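Local coordinates for protein isomerase/lactonizing enzyme (Agrobacterium tumefaciens, PDB 1RVK) that is of unknown function but, as a magnesium-binding member of the enolase superfamily, probably abstracts a proton next to a substrate carboxylate, at residues 4-9 with 68-73; 103-108 with 288-293. One frame throughout, in Å; residues are numbered along the deposited sequence.

Contact 1 (4-9 with 68-73); sequences TDVEVR and KVLIGE
The terminal methyl of Ile-71 lies over one face of the peptide group that joins Thr-4 to Asp-5. Ile-71 CD1 is 3.6 Å from Thr-4 O and 3.8 Å from Asp-5 N, well above the peptide plane. Two more flat groups, on Glu-7 and Arg-9, meet each other along strand 4-9. The guanidinium of Arg-9 turns an edge to Glu-7, with Arg-9 NH1 and NH2 both bonded to Glu-7 OE1 and lying 3.0 Å from it. OE1 is in the guanidinium plane, but the two nitrogens meet it from one face of the carboxylate. Arg-41 adds a second salt bridge to the same oxygen. On Asp-5, OD2 takes a bond from Thr-4 OG1 from above the carboxylate plane.

The apolar part of the contact centres on the CG2 branch of Val-6. Val-6 CG2 lies 3.8 Å from Ile-71 CD1 and 4.1 Å from Leu-70 CD1. In Leu-70 and Ile-71 the gamma carbon that leads toward the strand, CG and CG1, sits beside the backbone N. In Ile-71 a second bend, chi2 -64°, accompanies this and the ethyl arm reaches the strand. Val-6 crosses Leu-70 at about a right angle.

This is the alpha/beta capping domain of the enolase superfamily. Strand 3-15 is an outer strand of its three-stranded antiparallel sheet, and helix 59-70 packs against it. Thr-4 and Asp-5 form a classic beta bulge opposite Arg-41.

Ile-71 is the first residue to leave the helix. It belongs to a type II turn from Leu-70 to Glu-73, closed by Glu-73 N bonding to Leu-70 O at 3.0 Å. Gly-72, with phi 85°, occupies the third position of that turn, and its backbone is hydrogen-bonded to Ile-3. Val-6 also packs on Leu-38 and Val-66.

Contact 2 (103-108 with 288-293); sequences VVDCAL and GITPAL
Thr-290 OG1 is gripped by two groups. Thr-290 OG1 donates to Asp-105 OD1 at 2.7 Å and is also hydrogen-bonded to Trp-109 NE1. OD1 receives the hydroxyl on its syn lone pair. The other carboxylate oxygen takes the backbone: Thr-290 N bonds to Asp-105 OD2 at 2.9 Å. That bond is nearly straight, with an angle of 173° at the hydrogen. The donor again comes from the syn side, though tilted out of the carboxylate plane. One residue thus holds both oxygens, by its hydroxyl and by its N-H, which should fix the rotation of the carboxylate.

Asp-105 CG stands opposite the backbone N across the first torsion, chi1 -176°, and the side chain extends from its own helix to the start of the other. Its carboxylate meets the first turn of helix 289-301, whose N-cap residue is Gly-288. The partial positive charge of this helix end probably stabilises the buried carboxylate. Gly-288 has no side chain, and the backbone comes close here: Gly-288 CA is 4.0 Å from Asp-105 CB.

Beside the polar grip is a small apolar contact. Cys-106 SG rests 3.9 Å from Ile-289 CG1 and is about as near to the end of that side chain. The axes of 103-108 and 289-293 run almost perpendicular, at 95°, and pass 9.6 Å apart.

The contact joins the N-terminal capping domain to a helix of the barrel domain. In sequence, helix 289-301 comes between the neighbouring parallel barrel strands 278-281 and 306-308, after the short helix 283-286. Trp-82 of helix 78-89 packs on Asp-105 and Pro-291, Val-283 of helix 283-286 on Cys-106 and Ile-289, and Ser-50 of strand 47-52 on Cys-106.

How the contacts relate
From the N terminus, strand 3-15 leads into strands 30-42 and 47-52 and then helix 59-70. Contact 1 closes this loop of 58 residues, most of it strand, within the capping domain. Contact 2 opens later, on helix 98-116, so the two are in series and neither nest nor cross. Its loop of 179 residues runs through much of the barrel, including the magnesium ligands Asp-206, Glu-232 and Glu-258, and ties the capping domain to the barrel. The contacts lie about 15 Å apart, centre to centre. Leu-70 bridges them: Leu-70 CD1 is 3.7 Å from Val-104 CG1, and the same side chain also packs on Leu-108.

Contact 1 (4-9 with 68-73)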
ATOM      1  N   THR A   4       7.664  11.144  25.831  1.00 17.96           N
ATOM      2  CA  THR A   4       8.974  11.350  26.432  1.00 19.69           C
ATOM      3  C   THR A   4      10.125  10.849  25.571  1.00 18.97           C
ATOM      4  O   THR A   4      11.255  11.318  25.715  1.00 17.74           O
ATOM      5  CB  THR A   4       9.074  10.665  27.815  1.00 20.75           C
ATOM      6  OG1 THR A   4       8.782   9.268  27.684  1.00 20.66           O
ATOM      7  CG2 THR A   4       8.096  11.297  28.793  1.00 22.76           C
ATOM      8  N   ASP A   5       9.848   9.905  24.674  1.00 18.98           N
ATOM      9  CA  ASP A   5      10.900   9.353  23.821  1.00 20.30           C
ATOM     10  C   ASP A   5      10.434   8.968  22.420  1.00 19.71           C
ATOM     11  O   ASP A   5       9.291   8.555  22.224  1.00 17.84           O
ATOM     12  CB  ASP A   5      11.494   8.098  24.468  1.00 24.32           C
ATOM     13  CG  ASP A   5      12.036   8.353  25.858  1.00 28.38           C
ATOM     14  OD1 ASP A   5      13.154   8.896  25.972  1.00 32.26           O
ATOM     15  OD2 ASP A   5      11.337   8.007  26.837  1.00 30.68           O
ATOM     16  N   VAL A   6      11.341   9.109  21.459  1.00 18.63           N
ATOM     17  CA  VAL A   6      11.105   8.721  20.070  1.00 19.20           C
ATOM     18  C   VAL A   6      12.374   7.948  19.725  1.00 18.60           C
ATOM     19  O   VAL A   6      13.466   8.517  19.698  1.00 19.00           O
ATOM     20  CB  VAL A   6      10.977   9.933  19.128  1.00 20.16           C
ATOM     21  CG1 VAL A   6      10.782   9.451  17.693  1.00 22.22           C
ATOM     22  CG2 VAL A   6       9.799  10.795  19.550  1.00 20.98           C
ATOM     23  N   GLU A   7      12.237   6.651  19.479  1.00 17.63           N
ATOM     24  CA  GLU A   7      13.400   5.823  19.189  1.00 18.81           C
ATOM     25  C   GLU A   7      13.270   4.998  17.917  1.00 17.25           C
ATOM     26  O   GLU A   7      12.177   4.591  17.532  1.00 17.75           O
ATOM     27  CB  GLU A   7      13.658   4.884  20.368  1.00 20.59           C
ATOM     28  CG  GLU A   7      13.506   5.561  21.724  1.00 25.54           C
ATOM     29  CD  GLU A   7      13.558   4.581  22.882  1.00 27.01           C
ATOM     30  OE1 GLU A   7      12.984   3.476  22.757  1.00 27.71           O
ATOM     31  OE2 GLU A   7      14.162   4.923  23.922  1.00 27.32           O
ATOM     32  N   VAL A   8      14.407   4.752  17.277  1.00 16.89           N
ATOM     33  CA  VAL A   8      14.449   3.957  16.060  1.00 15.92           C
ATOM     34  C   VAL A   8      15.385   2.780  16.280  1.00 16.72           C
ATOM     35  O   VAL A   8      16.515   2.951  16.735  1.00 16.73           O
ATOM     36  CB  VAL A   8      14.964   4.780  14.859  1.00 16.56           C
ATOM     37  CG1 VAL A   8      15.111   3.878  13.633  1.00 17.14           C
ATOM     38  CG2 VAL A   8      13.998   5.921  14.561  1.00 16.01           C
ATOM     39  N   ARG A   9      14.900   1.586  15.966  1.00 15.20           N
ATOM     40  CA  ARG A   9      15.690   0.372  16.105  1.00 15.87           C
ATOM     41  C   ARG A   9      15.772  -0.290  14.741  1.00 15.48           C
ATOM     42  O   ARG A   9      14.752  -0.670  14.162  1.00 16.60           O
ATOM     43  CB  ARG A   9      15.038  -0.583  17.111  1.00 18.16           C
ATOM     44  CG  ARG A   9      15.029  -0.063  18.542  1.00 18.17           C
ATOM     45  CD  ARG A   9      14.307  -1.020  19.477  1.00 22.48           C
ATOM     46  NE  ARG A   9      14.487  -0.648  20.878  1.00 25.25           N
ATOM     47  CZ  ARG A   9      14.018   0.468  21.429  1.00 27.53           C
ATOM     48  NH1 ARG A   9      13.328   1.336  20.701  1.00 27.30           N
ATOM     49  NH2 ARG A   9      14.245   0.720  22.712  1.00 28.08           N
ATOM     50  N   LYS A  68      11.575  17.203  17.545  1.00 16.22           N
ATOM     51  CA  LYS A  68      11.190  18.585  17.813  1.00 18.35           C
ATOM     52  C   LYS A  68       9.680  18.794  17.842  1.00 18.22           C
ATOM     53  O   LYS A  68       9.185  19.688  18.521  1.00 18.77           O
ATOM     54  CB  LYS A  68      11.807  19.519  16.774  1.00 20.06           C
ATOM     55  CG  LYS A  68      13.317  19.611  16.833  1.00 23.73           C
ATOM     56  CD  LYS A  68      13.814  20.612  15.805  1.00 28.81           C
ATOM     57  CE  LYS A  68      15.320  20.771  15.855  1.00 31.87           C
ATOM     58  NZ  LYS A  68      15.775  21.746  14.824  1.00 36.14           N
ATOM     59  N   VAL A  69       8.948  17.969  17.103  1.00 16.15           N
ATOM     60  CA  VAL A  69       7.498  18.086  17.066  1.00 16.40           C
ATOM     61  C   VAL A  69       6.808  17.264  18.150  1.00 15.61           C
ATOM     62  O   VAL A  69       5.880  17.744  18.801  1.00 16.11           O
ATOM     63  CB  VAL A  69       6.936  17.637  15.692  1.00 15.59           C
ATOM     64  CG1 VAL A  69       5.409  17.582  15.738  1.00 17.30           C
ATOM     65  CG2 VAL A  69       7.403  18.594  14.608  1.00 16.88           C
ATOM     66  N   LEU A  70       7.277  16.036  18.355  1.00 14.14           N
ATOM     67  CA  LEU A  70       6.659  15.126  19.318  1.00 15.27           C
ATOM     68  C   LEU A  70       7.021  15.210  20.800  1.00 14.73           C
ATOM     69  O   LEU A  70       6.139  15.179  21.648  1.00 14.75           O
ATOM     70  CB  LEU A  70       6.875  13.678  18.871  1.00 14.27           C
ATOM     71  CG  LEU A  70       6.324  13.219  17.519  1.00 20.63           C
ATOM     72  CD1 LEU A  70       6.478  11.704  17.409  1.00 19.27           C
ATOM     73  CD2 LEU A  70       4.868  13.605  17.392  1.00 21.57           C
ATOM     74  N   ILE A  71       8.309  15.288  21.116  1.00 16.80           N
ATOM     75  CA  ILE A  71       8.737  15.315  22.512  1.00 15.99           C
ATOM     76  C   ILE A  71       8.058  16.385  23.359  1.00 16.93           C
ATOM     77  O   ILE A  71       8.074  17.567  23.016  1.00 18.21           O
ATOM     78  CB  ILE A  71      10.272  15.480  22.621  1.00 16.61           C
ATOM     79  CG1 ILE A  71      10.969  14.317  21.906  1.00 17.60           C
ATOM     80  CG2 ILE A  71      10.696  15.500  24.089  1.00 17.89           C
ATOM     81  CD1 ILE A  71      10.697  12.956  22.524  1.00 19.45           C
ATOM     82  N   GLY A  72       7.456  15.951  24.464  1.00 17.21           N
ATOM     83  CA  GLY A  72       6.781  16.865  25.372  1.00 18.77           C
ATOM     84  C   GLY A  72       5.351  17.196  24.988  1.00 18.96           C
ATOM     85  O   GLY A  72       4.713  18.052  25.606  1.00 20.85           O
ATOM     86  N   GLU A  73       4.833  16.501  23.983  1.00 19.02           N
ATOM     87  CA  GLU A  73       3.480  16.750  23.500  1.00 19.05           C
ATOM     88  C   GLU A  73       2.509  15.623  23.858  1.00 16.17           C
ATOM     89  O   GLU A  73       2.913  14.474  24.014  1.00 15.94           O
ATOM     90  CB  GLU A  73       3.533  16.932  21.980  1.00 22.04           C
ATOM     91  CG  GLU A  73       2.865  18.191  21.463  1.00 31.74           C
ATOM     92  CD  GLU A  73       3.374  19.452  22.139  1.00 31.95           C
ATOM     93  OE1 GLU A  73       4.571  19.782  22.003  1.00 34.33           O
ATOM     94  OE2 GLU A  73       2.566  20.116  22.812  1.00 34.71           O
TER

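Contact 2 (103-108 with 288-293)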
ATOM      1  N   VAL A 103       4.956   7.022   8.927  1.00 12.85           N
ATOM      2  CA  VAL A 103       5.424   6.157  10.005  1.00 13.31           C
ATOM      3  C   VAL A 103       5.159   6.776  11.371  1.00 14.29           C
ATOM      4  O   VAL A 103       4.760   6.082  12.307  1.00 14.03           O
ATOM      5  CB  VAL A 103       6.930   5.854   9.873  1.00 15.34           C
ATOM      6  CG1 VAL A 103       7.312   4.710  10.816  1.00 15.79           C
ATOM      7  CG2 VAL A 103       7.256   5.482   8.443  1.00 21.51           C
ATOM      8  N   VAL A 104       5.375   8.082  11.485  1.00 13.24           N
ATOM      9  CA  VAL A 104       5.145   8.769  12.748  1.00 13.28           C
ATOM     10  C   VAL A 104       3.660   8.741  13.112  1.00 13.20           C
ATOM     11  O   VAL A 104       3.295   8.454  14.253  1.00 12.14           O
ATOM     12  CB  VAL A 104       5.619  10.233  12.680  1.00 13.27           C
ATOM     13  CG1 VAL A 104       5.263  10.955  13.969  1.00 12.94           C
ATOM     14  CG2 VAL A 104       7.121  10.281  12.453  1.00 15.57           C
ATOM     15  N   ASP A 105       2.806   9.040  12.138  1.00 10.86           N
ATOM     16  CA  ASP A 105       1.362   9.047  12.359  1.00 13.85           C
ATOM     17  C   ASP A 105       0.898   7.643  12.751  1.00 13.43           C
ATOM     18  O   ASP A 105       0.068   7.483  13.643  1.00 13.58           O
ATOM     19  CB  ASP A 105       0.637   9.501  11.082  1.00 14.49           C
ATOM     20  CG  ASP A 105      -0.866   9.632  11.271  1.00 18.12           C
ATOM     21  OD1 ASP A 105      -1.306  10.528  12.024  1.00 17.31           O
ATOM     22  OD2 ASP A 105      -1.612   8.839  10.662  1.00 14.59           O
ATOM     23  N   CYS A 106       1.441   6.625  12.091  1.00 13.31           N
ATOM     24  CA  CYS A 106       1.056   5.250  12.401  1.00 12.60           C
ATOM     25  C   CYS A 106       1.466   4.852  13.814  1.00 12.55           C
ATOM     26  O   CYS A 106       0.695   4.212  14.526  1.00 14.40           O
ATOM     27  CB  CYS A 106       1.657   4.281  11.381  1.00 11.37           C
ATOM     28  SG  CYS A 106       0.781   4.291   9.796  1.00 14.93           S
ATOM     29  N   ALA A 107       2.676   5.223  14.216  1.00 12.44           N
ATOM     30  CA  ALA A 107       3.153   4.916  15.562  1.00 11.17           C
ATOM     31  C   ALA A 107       2.264   5.609  16.598  1.00 12.80           C
ATOM     32  O   ALA A 107       2.004   5.063  17.670  1.00 12.80           O
ATOM     33  CB  ALA A 107       4.606   5.371  15.726  1.00 11.82           C
ATOM     34  N   LEU A 108       1.802   6.816  16.278  1.00 12.16           N
ATOM     35  CA  LEU A 108       0.935   7.556  17.193  1.00 12.67           C
ATOM     36  C   LEU A 108      -0.413   6.858  17.337  1.00 13.25           C
ATOM     37  O   LEU A 108      -0.980   6.808  18.428  1.00 11.28           O
ATOM     38  CB  LEU A 108       0.738   8.991  16.694  1.00 13.06           C
ATOM     39  CG  LEU A 108       1.507  10.137  17.364  1.00 17.61           C
ATOM     40  CD1 LEU A 108       2.736   9.643  18.102  1.00 18.57           C
ATOM     41  CD2 LEU A 108       1.864  11.167  16.311  1.00 14.55           C
ATOM     42  N   GLY A 288       0.174   8.885   6.121  1.00 11.76           N
ATOM     43  CA  GLY A 288      -0.386   8.344   7.347  1.00 11.45           C
ATOM     44  C   GLY A 288      -1.850   7.953   7.329  1.00 12.70           C
ATOM     45  O   GLY A 288      -2.567   8.168   6.349  1.00 11.81           O
ATOM     46  N   ILE A 289      -2.284   7.358   8.434  1.00 11.19           N
ATOM     47  CA  ILE A 289      -3.663   6.931   8.597  1.00 12.19           C
ATOM     48  C   ILE A 289      -4.575   8.154   8.656  1.00 12.38           C
ATOM     49  O   ILE A 289      -5.647   8.162   8.062  1.00 13.92           O
ATOM     50  CB  ILE A 289      -3.816   6.086   9.892  1.00 11.61           C
ATOM     51  CG1 ILE A 289      -3.133   4.732   9.693  1.00 14.01           C
ATOM     52  CG2 ILE A 289      -5.286   5.883  10.235  1.00 11.82           C
ATOM     53  CD1 ILE A 289      -3.011   3.915  10.969  1.00 13.55           C
ATOM     54  N   THR A 290      -4.140   9.196   9.358  1.00 12.71           N
ATOM     55  CA  THR A 290      -4.951  10.405   9.475  1.00 14.79           C
ATOM     56  C   THR A 290      -5.330  10.977   8.100  1.00 13.38           C
ATOM     57  O   THR A 290      -6.512  11.139   7.803  1.00 15.34           O
ATOM     58  CB  THR A 290      -4.229  11.458  10.333  1.00 16.03           C
ATOM     59  OG1 THR A 290      -3.933  10.887  11.617  1.00 17.33           O
ATOM     60  CG2 THR A 290      -5.109  12.689  10.530  1.00 20.03           C
ATOM     61  N   PRO A 291      -4.342  11.280   7.240  1.00 11.74           N
ATOM     62  CA  PRO A 291      -4.716  11.818   5.925  1.00 10.98           C
ATOM     63  C   PRO A 291      -5.401  10.784   5.026  1.00 12.30           C
ATOM     64  O   PRO A 291      -6.174  11.142   4.138  1.00 10.52           O
ATOM     65  CB  PRO A 291      -3.382  12.317   5.358  1.00 11.09           C
ATOM     66  CG  PRO A 291      -2.367  11.437   6.036  1.00 11.46           C
ATOM     67  CD  PRO A 291      -2.887  11.375   7.449  1.00 10.66           C
ATOM     68  N   ALA A 292      -5.128   9.501   5.252  1.00 11.65           N
ATOM     69  CA  ALA A 292      -5.766   8.462   4.444  1.00 11.92           C
ATOM     70  C   ALA A 292      -7.265   8.492   4.730  1.00 12.96           C
ATOM     71  O   ALA A 292      -8.087   8.390   3.818  1.00 13.11           O
ATOM     72  CB  ALA A 292      -5.187   7.087   4.782  1.00 13.26           C
ATOM     73  N   LEU A 293      -7.622   8.633   6.001  1.00 10.93           N
ATOM     74  CA  LEU A 293      -9.029   8.694   6.373  1.00 12.09           C
ATOM     75  C   LEU A 293      -9.676   9.914   5.729  1.00 11.90           C
ATOM     76  O   LEU A 293     -10.818   9.848   5.280  1.00 11.29           O
ATOM     77  CB  LEU A 293      -9.185   8.752   7.899  1.00 15.19           C
ATOM     78  CG  LEU A 293      -9.124   7.412   8.647  1.00 18.56           C
ATOM     79  CD1 LEU A 293     -10.359   6.589   8.330  1.00 19.86           C
ATOM     80  CD2 LEU A 293      -7.887   6.644   8.253  1.00 23.01           C
TER